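Uly1 (Catenovulum maritimum, PDB 7DRQ) probably breaks down ulvan by lytic cleavage, as a calcium-binding ulvan lyase of polysaccharide lyase family 24 from a marine bacterium. Local coordinates at residues L216-G221 with S241-F246; Y459-G464 with R470-Q475. All blocks are in the same frame, centred on the assembly; numbering follows the deposited sequence.

Contact 1 (L216-G221 with S241-F246); sequences LHMRQG and SHFKSF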
ATOM      1  N   LEU A 216       2.549  11.223   3.556  1.00 10.92           N
ATOM      2  CA  LEU A 216       2.976  10.132   2.697  1.00 11.78           C
ATOM      3  C   LEU A 216       4.060   9.340   3.413  1.00 11.43           C
ATOM      4  O   LEU A 216       4.893   9.930   4.096  1.00 12.13           O
ATOM      5  CB  LEU A 216       3.519  10.650   1.370  1.00 10.25           C
ATOM      6  CG  LEU A 216       4.331   9.599   0.620  1.00 13.22           C
ATOM      7  CD1 LEU A 216       3.399   8.593  -0.145  1.00 10.75           C
ATOM      8  CD2 LEU A 216       5.349  10.223  -0.277  1.00 15.87           C
ATOM      9  N   HIS A 217       4.034   8.013   3.294  1.00  9.60           N
ATOM     10  CA  HIS A 217       5.197   7.236   3.707  1.00 11.76           C
ATOM     11  C   HIS A 217       5.603   6.251   2.621  1.00 12.61           C
ATOM     12  O   HIS A 217       4.787   5.807   1.814  1.00 11.22           O
ATOM     13  CB  HIS A 217       4.998   6.520   5.067  1.00 11.08           C
ATOM     14  CG  HIS A 217       4.110   5.309   5.032  1.00 12.71           C
ATOM     15  ND1 HIS A 217       2.791   5.358   4.635  1.00 14.54           N
ATOM     16  CD2 HIS A 217       4.334   4.034   5.430  1.00 12.38           C
ATOM     17  CE1 HIS A 217       2.251   4.154   4.752  1.00 13.12           C
ATOM     18  NE2 HIS A 217       3.168   3.334   5.234  1.00 13.40           N
HETATM   19  N   MSE A 218       6.904   5.951   2.596  1.00 11.93           N
HETATM   20  CA  MSE A 218       7.491   5.013   1.653  1.00 10.20           C
HETATM   21  C   MSE A 218       8.588   4.244   2.374  1.00 10.86           C
HETATM   22  O   MSE A 218       9.045   4.643   3.450  1.00 11.70           O
HETATM   23  CB  MSE A 218       8.055   5.720   0.408  1.00 10.04           C
HETATM   24  CG  MSE A 218       7.010   6.518  -0.384  1.00 10.69           C
HETATM   25 SE   MSE A 218       7.698   7.168  -2.096  0.90 16.43          SE
HETATM   26  CE  MSE A 218       7.758   5.470  -3.027  1.00 11.51           C
ATOM     27  N   ARG A 219       9.010   3.146   1.774  1.00 10.68           N
ATOM     28  CA  ARG A 219      10.135   2.379   2.282  1.00 11.94           C
ATOM     29  C   ARG A 219      11.368   2.781   1.498  1.00 10.48           C
ATOM     30  O   ARG A 219      11.309   2.944   0.276  1.00 14.42           O
ATOM     31  CB  ARG A 219       9.889   0.875   2.149  1.00 15.48           C
ATOM     32  CG  ARG A 219       8.786   0.365   3.039  1.00 19.11           C
ATOM     33  CD  ARG A 219       8.658  -1.145   2.962  1.00 20.70           C
ATOM     34  NE  ARG A 219       7.320  -1.574   3.364  1.00 26.16           N
ATOM     35  CZ  ARG A 219       6.871  -2.816   3.255  1.00 21.43           C
ATOM     36  NH1 ARG A 219       7.654  -3.769   2.757  1.00 22.00           N
ATOM     37  NH2 ARG A 219       5.642  -3.109   3.654  1.00 23.21           N
ATOM     38  N   GLN A 220      12.470   2.991   2.202  1.00 13.25           N
ATOM     39  CA  GLN A 220      13.718   3.358   1.558  1.00  8.57           C
ATOM     40  C   GLN A 220      14.768   2.301   1.853  1.00 11.40           C
ATOM     41  O   GLN A 220      14.893   1.841   2.990  1.00 12.64           O
ATOM     42  CB  GLN A 220      14.222   4.717   2.025  1.00 10.10           C
ATOM     43  CG  GLN A 220      15.344   5.247   1.125  1.00 12.72           C
ATOM     44  CD  GLN A 220      15.749   6.670   1.459  1.00 11.69           C
ATOM     45  OE1 GLN A 220      15.703   7.087   2.612  1.00 12.10           O
ATOM     46  NE2 GLN A 220      16.154   7.424   0.441  1.00 13.34           N
ATOM     47  N   GLY A 221      15.524   1.935   0.827  1.00 11.03           N
ATOM     48  CA  GLY A 221      16.644   1.031   1.015  1.00 14.52           C
ATOM     49  C   GLY A 221      16.407  -0.329   0.395  1.00 14.85           C
ATOM     50  O   GLY A 221      15.854  -0.435  -0.704  1.00 17.61           O
ATOM     51  N   SER A 241       7.167  18.552   3.004  1.00 13.54           N
ATOM     52  CA  SER A 241       8.311  18.597   3.895  1.00 14.62           C
ATOM     53  C   SER A 241       9.348  17.542   3.493  1.00 14.14           C
ATOM     54  O   SER A 241       9.088  16.631   2.693  1.00 14.95           O
ATOM     55  CB  SER A 241       7.859  18.383   5.337  1.00 14.32           C
ATOM     56  OG  SER A 241       7.299  17.088   5.495  1.00 15.72           O
ATOM     57  N   HIS A 242      10.545  17.683   4.062  1.00 12.85           N
ATOM     58  CA  HIS A 242      11.603  16.697   3.881  1.00 13.99           C
ATOM     59  C   HIS A 242      11.203  15.378   4.524  1.00 10.87           C
ATOM     60  O   HIS A 242      10.638  15.361   5.619  1.00 15.64           O
ATOM     61  CB  HIS A 242      12.897  17.219   4.517  1.00 14.40           C
ATOM     62  CG  HIS A 242      14.126  16.433   4.165  1.00 15.58           C
ATOM     63  ND1 HIS A 242      14.306  15.118   4.535  1.00 14.77           N
ATOM     64  CD2 HIS A 242      15.261  16.803   3.522  1.00 16.88           C
ATOM     65  CE1 HIS A 242      15.485  14.699   4.103  1.00 18.26           C
ATOM     66  NE2 HIS A 242      16.093  15.708   3.500  1.00 15.16           N
ATOM     67  N   PHE A 243      11.486  14.271   3.834  1.00 13.62           N
ATOM     68  CA  PHE A 243      11.226  12.948   4.395  1.00 14.94           C
ATOM     69  C   PHE A 243      11.895  12.810   5.758  1.00 16.19           C
ATOM     70  O   PHE A 243      13.032  13.244   5.958  1.00 15.48           O
ATOM     71  CB  PHE A 243      11.751  11.854   3.461  1.00 14.57           C
ATOM     72  CG  PHE A 243      10.730  11.319   2.490  1.00 12.39           C
ATOM     73  CD1 PHE A 243       9.474  10.903   2.922  1.00 13.91           C
ATOM     74  CD2 PHE A 243      11.042  11.217   1.145  1.00 13.75           C
ATOM     75  CE1 PHE A 243       8.551  10.393   2.020  1.00 10.24           C
ATOM     76  CE2 PHE A 243      10.125  10.720   0.232  1.00 11.34           C
ATOM     77  CZ  PHE A 243       8.873  10.306   0.669  1.00 13.56           C
ATOM     78  N   LYS A 244      11.182  12.193   6.694  1.00 15.66           N
ATOM     79  CA  LYS A 244      11.670  11.957   8.043  1.00 13.18           C
ATOM     80  C   LYS A 244      11.706  10.456   8.299  1.00 14.33           C
ATOM     81  O   LYS A 244      10.765   9.740   7.955  1.00 10.77           O
ATOM     82  CB  LYS A 244      10.763  12.658   9.067  1.00 13.57           C
ATOM     83  CG  LYS A 244      11.141  12.411  10.522  1.00 14.33           C
ATOM     84  CD  LYS A 244      10.365  13.308  11.468  1.00 16.82           C
ATOM     85  CE  LYS A 244      10.860  14.743  11.385  1.00 17.89           C
ATOM     86  NZ  LYS A 244      12.302  14.843  11.752  1.00 21.20           N
ATOM     87  N   SER A 245      12.790   9.971   8.904  1.00 13.84           N
ATOM     88  CA  SER A 245      12.955   8.539   9.125  1.00 12.11           C
ATOM     89  C   SER A 245      12.213   8.079  10.372  1.00 12.07           C
ATOM     90  O   SER A 245      12.446   8.596  11.473  1.00 14.29           O
ATOM     91  CB  SER A 245      14.442   8.207   9.280  1.00 14.42           C
ATOM     92  OG  SER A 245      15.143   8.574   8.120  1.00 13.56           O
ATOM     93  N   PHE A 246      11.339   7.085  10.213  1.00 10.21           N
ATOM     94  CA  PHE A 246      10.803   6.418  11.393  1.00  9.18           C
ATOM     95  C   PHE A 246      11.876   5.575  12.076  1.00 12.09           C
ATOM     96  O   PHE A 246      11.964   5.551  13.311  1.00 11.38           O
ATOM     97  CB  PHE A 246       9.608   5.526  11.043  1.00 12.44           C
ATOM     98  CG  PHE A 246       9.234   4.619  12.179  1.00 11.74           C
ATOM     99  CD1 PHE A 246       8.529   5.118  13.258  1.00 13.32           C
ATOM    100  CD2 PHE A 246       9.681   3.308  12.222  1.00 10.03           C
ATOM    101  CE1 PHE A 246       8.234   4.317  14.341  1.00 10.38           C
ATOM    102  CE2 PHE A 246       9.389   2.497  13.312  1.00 12.56           C
ATOM    103  CZ  PHE A 246       8.664   3.006  14.367  1.00  9.73           C
TER

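Contact 2 (Y459-G464 with R470-Q475); sequences YLLEKG and RTTYLQ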
ATOM      1  N   TYR A 459     -12.822  -1.830  -4.576  1.00  9.64           N
ATOM      2  CA  TYR A 459     -12.298  -1.628  -5.926  1.00 10.77           C
ATOM      3  C   TYR A 459     -11.865  -3.006  -6.408  1.00 11.55           C
ATOM      4  O   TYR A 459     -10.929  -3.593  -5.856  1.00 10.80           O
ATOM      5  CB  TYR A 459     -11.154  -0.613  -5.857  1.00 10.47           C
ATOM      6  CG  TYR A 459     -10.547  -0.123  -7.154  1.00 11.21           C
ATOM      7  CD1 TYR A 459     -11.098  -0.425  -8.392  1.00 11.55           C
ATOM      8  CD2 TYR A 459      -9.392   0.653  -7.122  1.00 11.50           C
ATOM      9  CE1 TYR A 459     -10.512   0.043  -9.576  1.00 11.80           C
ATOM     10  CE2 TYR A 459      -8.806   1.120  -8.278  1.00 12.80           C
ATOM     11  CZ  TYR A 459      -9.355   0.811  -9.503  1.00 11.23           C
ATOM     12  OH  TYR A 459      -8.724   1.300 -10.632  1.00 12.68           O
ATOM     13  N   LEU A 460     -12.548  -3.529  -7.417  1.00 10.59           N
ATOM     14  CA  LEU A 460     -12.570  -4.965  -7.662  1.00 10.82           C
ATOM     15  C   LEU A 460     -12.185  -5.319  -9.094  1.00 12.47           C
ATOM     16  O   LEU A 460     -12.592  -4.637 -10.031  1.00 12.17           O
ATOM     17  CB  LEU A 460     -13.975  -5.511  -7.381  1.00  9.91           C
ATOM     18  CG  LEU A 460     -14.415  -5.470  -5.921  1.00 10.43           C
ATOM     19  CD1 LEU A 460     -15.936  -5.403  -5.819  1.00 10.58           C
ATOM     20  CD2 LEU A 460     -13.875  -6.687  -5.160  1.00 12.81           C
ATOM     21  N   LEU A 461     -11.425  -6.403  -9.250  1.00  9.84           N
ATOM     22  CA  LEU A 461     -11.122  -6.997 -10.552  1.00  8.15           C
ATOM     23  C   LEU A 461     -12.097  -8.145 -10.813  1.00 11.53           C
ATOM     24  O   LEU A 461     -12.180  -9.085 -10.014  1.00 13.53           O
ATOM     25  CB  LEU A 461      -9.684  -7.512 -10.591  1.00 10.71           C
ATOM     26  CG  LEU A 461      -9.248  -8.328 -11.816  1.00 11.13           C
ATOM     27  CD1 LEU A 461      -9.195  -7.463 -13.040  1.00 11.82           C
ATOM     28  CD2 LEU A 461      -7.872  -8.950 -11.563  1.00 12.03           C
ATOM     29  N   GLU A 462     -12.825  -8.078 -11.925  1.00 10.64           N
ATOM     30  CA  GLU A 462     -13.798  -9.130 -12.217  1.00 11.65           C
ATOM     31  C   GLU A 462     -13.090 -10.407 -12.646  1.00 14.36           C
ATOM     32  O   GLU A 462     -12.120 -10.374 -13.408  1.00 15.70           O
ATOM     33  CB  GLU A 462     -14.781  -8.681 -13.301  1.00 15.09           C
ATOM     34  CG  GLU A 462     -15.868  -9.735 -13.633  1.00 14.41           C
ATOM     35  CD  GLU A 462     -17.014  -9.149 -14.468  1.00 17.66           C
ATOM     36  OE1 GLU A 462     -16.735  -8.403 -15.433  1.00 18.41           O
ATOM     37  OE2 GLU A 462     -18.199  -9.421 -14.150  1.00 20.09           O
ATOM     38  N   LYS A 463     -13.587 -11.536 -12.148  1.00 12.98           N
ATOM     39  CA  LYS A 463     -13.011 -12.835 -12.438  1.00 14.32           C
ATOM     40  C   LYS A 463     -13.382 -13.293 -13.843  1.00 15.45           C
ATOM     41  O   LYS A 463     -14.379 -12.864 -14.428  1.00 16.74           O
ATOM     42  CB  LYS A 463     -13.491 -13.873 -11.430  1.00 21.64           C
ATOM     43  CG  LYS A 463     -12.434 -14.905 -11.093  1.00 25.36           C
ATOM     44  CD  LYS A 463     -12.761 -15.611  -9.795  1.00 29.44           C
ATOM     45  CE  LYS A 463     -13.560 -16.868 -10.066  1.00 34.64           C
ATOM     46  NZ  LYS A 463     -12.682 -18.005 -10.456  1.00 38.73           N
ATOM     47  N   GLY A 464     -12.554 -14.176 -14.386  1.00 17.84           N
ATOM     48  CA  GLY A 464     -12.859 -14.809 -15.652  1.00 20.23           C
ATOM     49  C   GLY A 464     -12.398 -14.056 -16.875  1.00 22.46           C
ATOM     50  O   GLY A 464     -12.686 -14.495 -17.997  1.00 23.40           O
ATOM     51  N   ARG A 470      -8.630  -6.305 -18.652  1.00 14.03           N
ATOM     52  CA  ARG A 470      -9.670  -6.884 -17.811  1.00 15.01           C
ATOM     53  C   ARG A 470     -10.598  -5.790 -17.310  1.00 15.32           C
ATOM     54  O   ARG A 470     -10.351  -4.592 -17.491  1.00 13.65           O
ATOM     55  CB  ARG A 470      -9.067  -7.643 -16.623  1.00 15.91           C
ATOM     56  CG  ARG A 470      -7.994  -8.646 -17.006  1.00 23.24           C
ATOM     57  CD  ARG A 470      -8.591  -9.986 -17.339  1.00 21.29           C
ATOM     58  NE  ARG A 470      -7.630 -10.918 -17.926  1.00 21.79           N
ATOM     59  CZ  ARG A 470      -7.173 -12.010 -17.317  1.00 22.30           C
ATOM     60  NH1 ARG A 470      -7.571 -12.312 -16.085  1.00 21.99           N
ATOM     61  NH2 ARG A 470      -6.328 -12.811 -17.948  1.00 19.12           N
ATOM     62  N   THR A 471     -11.661  -6.213 -16.635  1.00 14.66           N
ATOM     63  CA  THR A 471     -12.729  -5.315 -16.213  1.00 12.29           C
ATOM     64  C   THR A 471     -12.670  -5.116 -14.705  1.00 11.92           C
ATOM     65  O   THR A 471     -12.576  -6.090 -13.951  1.00 12.46           O
ATOM     66  CB  THR A 471     -14.098  -5.868 -16.623  1.00 12.86           C
ATOM     67  OG1 THR A 471     -14.173  -5.917 -18.056  1.00 14.67           O
ATOM     68  CG2 THR A 471     -15.214  -4.969 -16.102  1.00 13.26           C
ATOM     69  N   THR A 472     -12.735  -3.857 -14.271  1.00 12.70           N
ATOM     70  CA  THR A 472     -12.772  -3.527 -12.858  1.00  8.82           C
ATOM     71  C   THR A 472     -14.068  -2.806 -12.526  1.00  9.50           C
ATOM     72  O   THR A 472     -14.677  -2.145 -13.374  1.00 12.75           O
ATOM     73  CB  THR A 472     -11.584  -2.641 -12.432  1.00 10.62           C
ATOM     74  OG1 THR A 472     -11.579  -1.473 -13.247  1.00 12.65           O
ATOM     75  CG2 THR A 472     -10.278  -3.384 -12.624  1.00 12.47           C
ATOM     76  N   TYR A 473     -14.465  -2.935 -11.265  1.00 11.10           N
ATOM     77  CA  TYR A 473     -15.687  -2.358 -10.744  1.00 10.65           C
ATOM     78  C   TYR A 473     -15.383  -1.641  -9.442  1.00 10.52           C
ATOM     79  O   TYR A 473     -14.421  -1.963  -8.743  1.00 12.86           O
ATOM     80  CB  TYR A 473     -16.746  -3.428 -10.466  1.00 11.60           C
ATOM     81  CG  TYR A 473     -17.459  -3.866 -11.714  1.00 12.00           C
ATOM     82  CD1 TYR A 473     -16.935  -4.861 -12.516  1.00 16.46           C
ATOM     83  CD2 TYR A 473     -18.644  -3.258 -12.101  1.00 14.60           C
ATOM     84  CE1 TYR A 473     -17.583  -5.256 -13.677  1.00 15.83           C
ATOM     85  CE2 TYR A 473     -19.296  -3.643 -13.254  1.00 16.56           C
ATOM     86  CZ  TYR A 473     -18.760  -4.638 -14.035  1.00 17.89           C
ATOM     87  OH  TYR A 473     -19.415  -5.024 -15.190  1.00 21.97           O
ATOM     88  N   LEU A 474     -16.248  -0.690  -9.116  1.00 13.37           N
ATOM     89  CA  LEU A 474     -16.306  -0.087  -7.796  1.00 12.09           C
ATOM     90  C   LEU A 474     -17.628  -0.456  -7.143  1.00 12.63           C
ATOM     91  O   LEU A 474     -18.695  -0.242  -7.735  1.00 13.18           O
ATOM     92  CB  LEU A 474     -16.190   1.435  -7.878  1.00 11.28           C
ATOM     93  CG  LEU A 474     -16.580   2.195  -6.599  1.00 13.24           C
ATOM     94  CD1 LEU A 474     -15.617   1.868  -5.451  1.00 14.57           C
ATOM     95  CD2 LEU A 474     -16.623   3.717  -6.849  1.00 11.79           C
ATOM     96  N   GLN A 475     -17.568  -0.989  -5.925  1.00 11.74           N
ATOM     97  CA  GLN A 475     -18.768  -1.189  -5.122  1.00 11.47           C
ATOM     98  C   GLN A 475     -18.746  -0.258  -3.919  1.00 13.51           C
ATOM     99  O   GLN A 475     -17.695  -0.040  -3.306  1.00 13.88           O
ATOM    100  CB  GLN A 475     -18.910  -2.639  -4.655  1.00 13.60           C
ATOM    101  CG  GLN A 475     -19.259  -3.609  -5.784  1.00 12.49           C
ATOM    102  CD  GLN A 475     -19.639  -4.983  -5.277  1.00 15.06           C
ATOM    103  OE1 GLN A 475     -19.542  -5.270  -4.080  1.00 14.40           O
ATOM    104  NE2 GLN A 475     -20.068  -5.850  -6.192  1.00 14.35           N
TER
HETATM  105  O   HOH W   1      -9.296   0.034 -13.046  1.00 14.78           O
HETATM  106  O   HOH W   2     -12.199  -9.182 -16.103  1.00 17.13           O
HETATM  107  O   HOH W   3     -18.397  -6.779 -16.826  1.00 20.47           O
HETATM  108  O   HOH W   4     -10.055 -11.873 -14.504  1.00 21.63           O

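Contact 1 (L216-G221 with S241-F246)
Leu-216 and Phe-243 meet methyl to ring edge, an instructive case of how strands that are not neighbours in a sheet can still touch. Leu-216 CD2 comes up near the plane of the phenyl ring and reaches its outermost atom, with CD2 to Phe-243 CZ at 3.6 Å and CD2 to Phe-243 CE1 at 3.9 Å. The leucine places this methyl by turning CG anti to its own nitrogen (chi1 164°), and the two side chains slant across one another instead of stacking. Two residues along the strand, the selenomethionine Met-218 offers its SE to the same Phe-243 CZ at 4.3 Å. That approach is oblique, and the Met-218 side chain also touches Met-128 and Phe-148. Phe-243 accounts for 71 of the 121 Å² buried between 216-221 and 241-246, and it also rests on Val-229 and Leu-201.

Phe-243 has its backbone tied on both sides. Its N is bonded by Gln-197 OE1, and its O accepts a bond from ND1 of the preceding residue, His-242 ND1 to Phe-243 O being 2.7 Å with an N-H...O angle of 159°. Strand 225-234 runs between strands 214-220 and 239-245 in this four-stranded antiparallel sheet, the format of a beta-propeller blade, and the Phe-243 side chain, touching Val-229 of that middle strand, meets Leu-216 and Met-218 of the strand beyond. The chemistry across the contact is wholly apolar: it rests on dispersion and the burial of methyl, selenium and ring, while polar bonds to other partners fix the position of the backbone that carries the ring.

Contact 2 (Y459-G464 with R470-Q475)
Arg-470 lays its CB against Leu-461 CD1 at 3.6 Å. Its chain then bends (chi2 -88°), which brings NE to Gly-467 O, the guanidinium into a cation-pi contact with Phe-16, and NH1 to a water that also donates to Glu-462 O. Thr-471 receives the nearly straight bond from Glu-462 N to Thr-471 O (2.8 Å), its OG1 going to Asp-12. Thr-472 faces Leu-461 as a non-hydrogen-bonded pair; a water joins its OG1 to Tyr-459 OH, which is also bonded to Thr-63 O, while Tyr-459 CE1 lies 4.1 Å from Thr-472 CB.

Tyr-473 and Leu-460 form the hydrogen-bonded pair: Leu-460 N to Tyr-473 O and Tyr-473 N to Leu-460 O are both 2.8 Å. Beside the Tyr-473 ring runs the extended Glu-462 chain, with OE1 3.7 Å from Tyr-473 CE1 at the ring edge and the carboxylate turned 77° from the ring plane. A water bridges Glu-462 OE1 and Tyr-473 OH; Gln-442 holds OE2. Leu-474, opposite Tyr-459, packs on Val-60 and Met-62. Gln-475 sets CG and CD each 3.8 Å from Leu-460 CD1, with NE2 bonded to Glu-7. A glycine in place of Gln-475 would probably open a gap beside Leu-460 CD1 and leave Glu-7 without its amide mate. This is an antiparallel beta hairpin whose second strand also pairs with N-terminal strand 3-15, the "Velcro" closure typical of beta-propellers.

Overall arrangement
The two contacts illustrate two levels of propeller construction. Contact 1 comes first along the chain and closes before contact 2 opens; it lies within the sheet of strands 201-208, 214-220, 225-234 and 239-245, in the BNR-repeat part of the chain. Contact 2 belongs to another sheet, where strands 444-452, 455-462 and 469-478 are joined by strand 3-15, so that both chain ends meet in one blade. The contacts share no strand: their centres are 32 Å apart, their nearest atoms about 16 Å, on opposite sides of the chain's centre. Contact 1 joins the second and fourth strands of one blade, and contact 2 is the hairpin onto which strand 3-15 is added; both lie away from the calcium sites.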